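Local atomic coordinates of D-3-phosphoglycerate dehydrogenase-related protein (Vibrio cholerae, PDB entry 4S1V), a protein that probably interconverts D-2-hydroxy acids and 2-oxo acids using a nicotinamide cofactor, as D-3-phosphoglycerate dehydrogenase and its relatives do. Residues C[206-211]-C[240-245]. Residues are numbered along the deposited sequence; the frame is centred on the assembly and turned at random.
Sequences LSLHLR and AELVES
Leu242 is the main bump of this contact, pressed against Leu210 and Leu208. Its isobutyl fork sits against the chain just past the end of strand 205-208. CD1 lies 4.0 Å from Leu210 CB and 3.8 Å from Leu210 O. The other prong, CD2, lies 3.9 Å from Arg211 O. Leu210 CB faces the notch between the two methyls, about equally far from each. The hollow is lined by the carbonyl oxygens of Leu210 and Arg211 as well as by side-chain carbons, with Leu208 CD1 closing one side, 4.3 Å from Leu242 CD1. Leu242 holds CG anti to its carbonyl carbon (chi1 -68°), which carries the fork out from the 3-10 turn 240-242. Val243 makes a second, smaller bump. Its CG2 meets Leu208 CD1 at 3.9 Å, and the two side chains cross at about a right angle. Leu208 CD1 therefore touches both neighbours. No hydrogen bond joins the segments; the fit is van der Waals packing. Ser238 OG is hydrogen-bonded to Leu208 O and Leu210 N, tying the strand end to the chain just before the 3-10 turn. Trp153 packs against both Leu208 and Leu210. Here the loops after neighbouring parallel strands 205-208 and 233-236 meet at the C-terminal edge of the sheet, the cofactor-binding edge in Rossmann-fold dehydrogenases.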
loop_
_atom_site.group_PDB
_atom_site.type_symbol
_atom_site.label_atom_id
_atom_site.label_comp_id
_atom_site.label_asym_id
_atom_site.label_seq_id
_atom_site.Cartn_x
_atom_site.Cartn_y
_atom_site.Cartn_z
ATOM N N LEU C 206 -7.842 -25.096 7.733
ATOM C CA LEU C 206 -7.414 -26.034 8.759
ATOM C C LEU C 206 -7.260 -25.320 10.103
ATOM O O LEU C 206 -6.447 -24.398 10.231
ATOM C CB LEU C 206 -6.098 -26.684 8.336
ATOM C CG LEU C 206 -5.591 -27.924 9.072
ATOM C CD1 LEU C 206 -4.640 -28.695 8.158
ATOM C CD2 LEU C 206 -4.886 -27.556 10.365
ATOM N N SER C 207 -8.033 -25.761 11.099
ATOM C CA SER C 207 -8.057 -25.109 12.410
ATOM C C SER C 207 -7.646 -26.053 13.540
ATOM O O SER C 207 -8.156 -27.175 13.640
ATOM C CB SER C 207 -9.440 -24.521 12.685
ATOM O OG SER C 207 -9.383 -23.545 13.709
ATOM N N LEU C 208 -6.725 -25.593 14.389
ATOM C CA LEU C 208 -6.254 -26.378 15.528
ATOM C C LEU C 208 -7.060 -26.101 16.786
ATOM O O LEU C 208 -7.215 -24.935 17.193
ATOM C CB LEU C 208 -4.777 -26.086 15.815
ATOM C CG LEU C 208 -3.745 -26.301 14.700
ATOM C CD1 LEU C 208 -2.342 -26.035 15.232
ATOM C CD2 LEU C 208 -3.829 -27.709 14.121
ATOM N N HIS C 209 -7.562 -27.172 17.408
ATOM C CA HIS C 209 -8.229 -27.064 18.705
ATOM C C HIS C 209 -7.746 -28.138 19.636
ATOM O O HIS C 209 -8.446 -29.110 19.905
ATOM C CB HIS C 209 -9.743 -27.043 18.537
ATOM C CG HIS C 209 -10.212 -25.953 17.607
ATOM N ND1 HIS C 209 -10.413 -24.688 18.019
ATOM C CD2 HIS C 209 -10.440 -25.957 16.232
ATOM C CE1 HIS C 209 -10.774 -23.925 16.970
ATOM N NE2 HIS C 209 -10.790 -24.706 15.877
ATOM N N LEU C 210 -6.512 -27.964 20.109
ATOM C CA LEU C 210 -5.854 -28.911 21.009
ATOM C C LEU C 210 -5.313 -28.182 22.212
ATOM O O LEU C 210 -4.930 -27.015 22.113
ATOM C CB LEU C 210 -4.667 -29.586 20.320
ATOM C CG LEU C 210 -4.924 -30.450 19.091
ATOM C CD1 LEU C 210 -3.598 -30.991 18.570
ATOM C CD2 LEU C 210 -5.887 -31.581 19.434
ATOM N N ARG C 211 -5.270 -28.883 23.343
ATOM C CA ARG C 211 -4.531 -28.420 24.512
ATOM C C ARG C 211 -3.051 -28.690 24.285
ATOM O O ARG C 211 -2.690 -29.687 23.655
ATOM C CB ARG C 211 -4.985 -29.154 25.775
ATOM C CG ARG C 211 -6.337 -28.716 26.315
ATOM C CD ARG C 211 -6.448 -28.963 27.816
ATOM N NE ARG C 211 -6.285 -30.379 28.159
ATOM C CZ ARG C 211 -7.275 -31.268 28.206
ATOM N NH1 ARG C 211 -8.524 -30.902 27.936
ATOM N NH2 ARG C 211 -7.016 -32.528 28.527
ATOM N N ALA C 240 0.657 -21.617 20.026
ATOM C CA ALA C 240 1.670 -21.580 18.970
ATOM C C ALA C 240 2.613 -22.777 19.038
ATOM O O ALA C 240 3.021 -23.308 18.005
ATOM C CB ALA C 240 2.457 -20.274 19.035
ATOM N N GLU C 241 2.919 -23.211 20.258
ATOM C CA GLU C 241 3.868 -24.305 20.513
ATOM C C GLU C 241 3.397 -25.701 20.035
ATOM O O GLU C 241 4.173 -26.670 20.049
ATOM C CB GLU C 241 4.240 -24.333 21.998
ATOM C CG GLU C 241 4.923 -23.064 22.506
ATOM C CD GLU C 241 3.964 -22.020 23.085
ATOM O OE1 GLU C 241 2.755 -22.024 22.753
ATOM O OE2 GLU C 241 4.430 -21.175 23.888
ATOM N N LEU C 242 2.135 -25.799 19.612
ATOM C CA LEU C 242 1.632 -26.994 18.913
ATOM C C LEU C 242 2.329 -27.182 17.574
ATOM O O LEU C 242 2.386 -28.290 17.038
ATOM C CB LEU C 242 0.129 -26.876 18.662
ATOM C CG LEU C 242 -0.810 -26.907 19.867
ATOM C CD1 LEU C 242 -2.222 -26.514 19.458
ATOM C CD2 LEU C 242 -0.816 -28.281 20.523
ATOM N N VAL C 243 2.847 -26.079 17.041
ATOM C CA VAL C 243 3.468 -26.042 15.728
ATOM C C VAL C 243 4.973 -25.873 15.904
ATOM O O VAL C 243 5.428 -25.022 16.667
ATOM C CB VAL C 243 2.897 -24.887 14.872
ATOM C CG1 VAL C 243 3.492 -24.888 13.467
ATOM C CG2 VAL C 243 1.377 -24.978 14.807
ATOM N N GLU C 244 5.730 -26.714 15.209
ATOM C CA GLU C 244 7.188 -26.672 15.212
ATOM C C GLU C 244 7.717 -25.239 15.163
ATOM O O GLU C 244 7.303 -24.449 14.317
ATOM C CB GLU C 244 7.708 -27.483 14.024
ATOM C CG GLU C 244 9.205 -27.414 13.805
ATOM C CD GLU C 244 9.622 -28.027 12.479
ATOM O OE1 GLU C 244 9.036 -29.051 12.070
ATOM O OE2 GLU C 244 10.541 -27.471 11.842
ATOM N N SER C 245 8.641 -24.924 16.068
ATOM C CA SER C 245 9.141 -23.562 16.255
ATOM C C SER C 245 9.641 -22.910 14.969
ATOM O O SER C 245 10.518 -23.450 14.294
ATOM C CB SER C 245 10.249 -23.541 17.312
ATOM O OG SER C 245 10.880 -22.273 17.340
#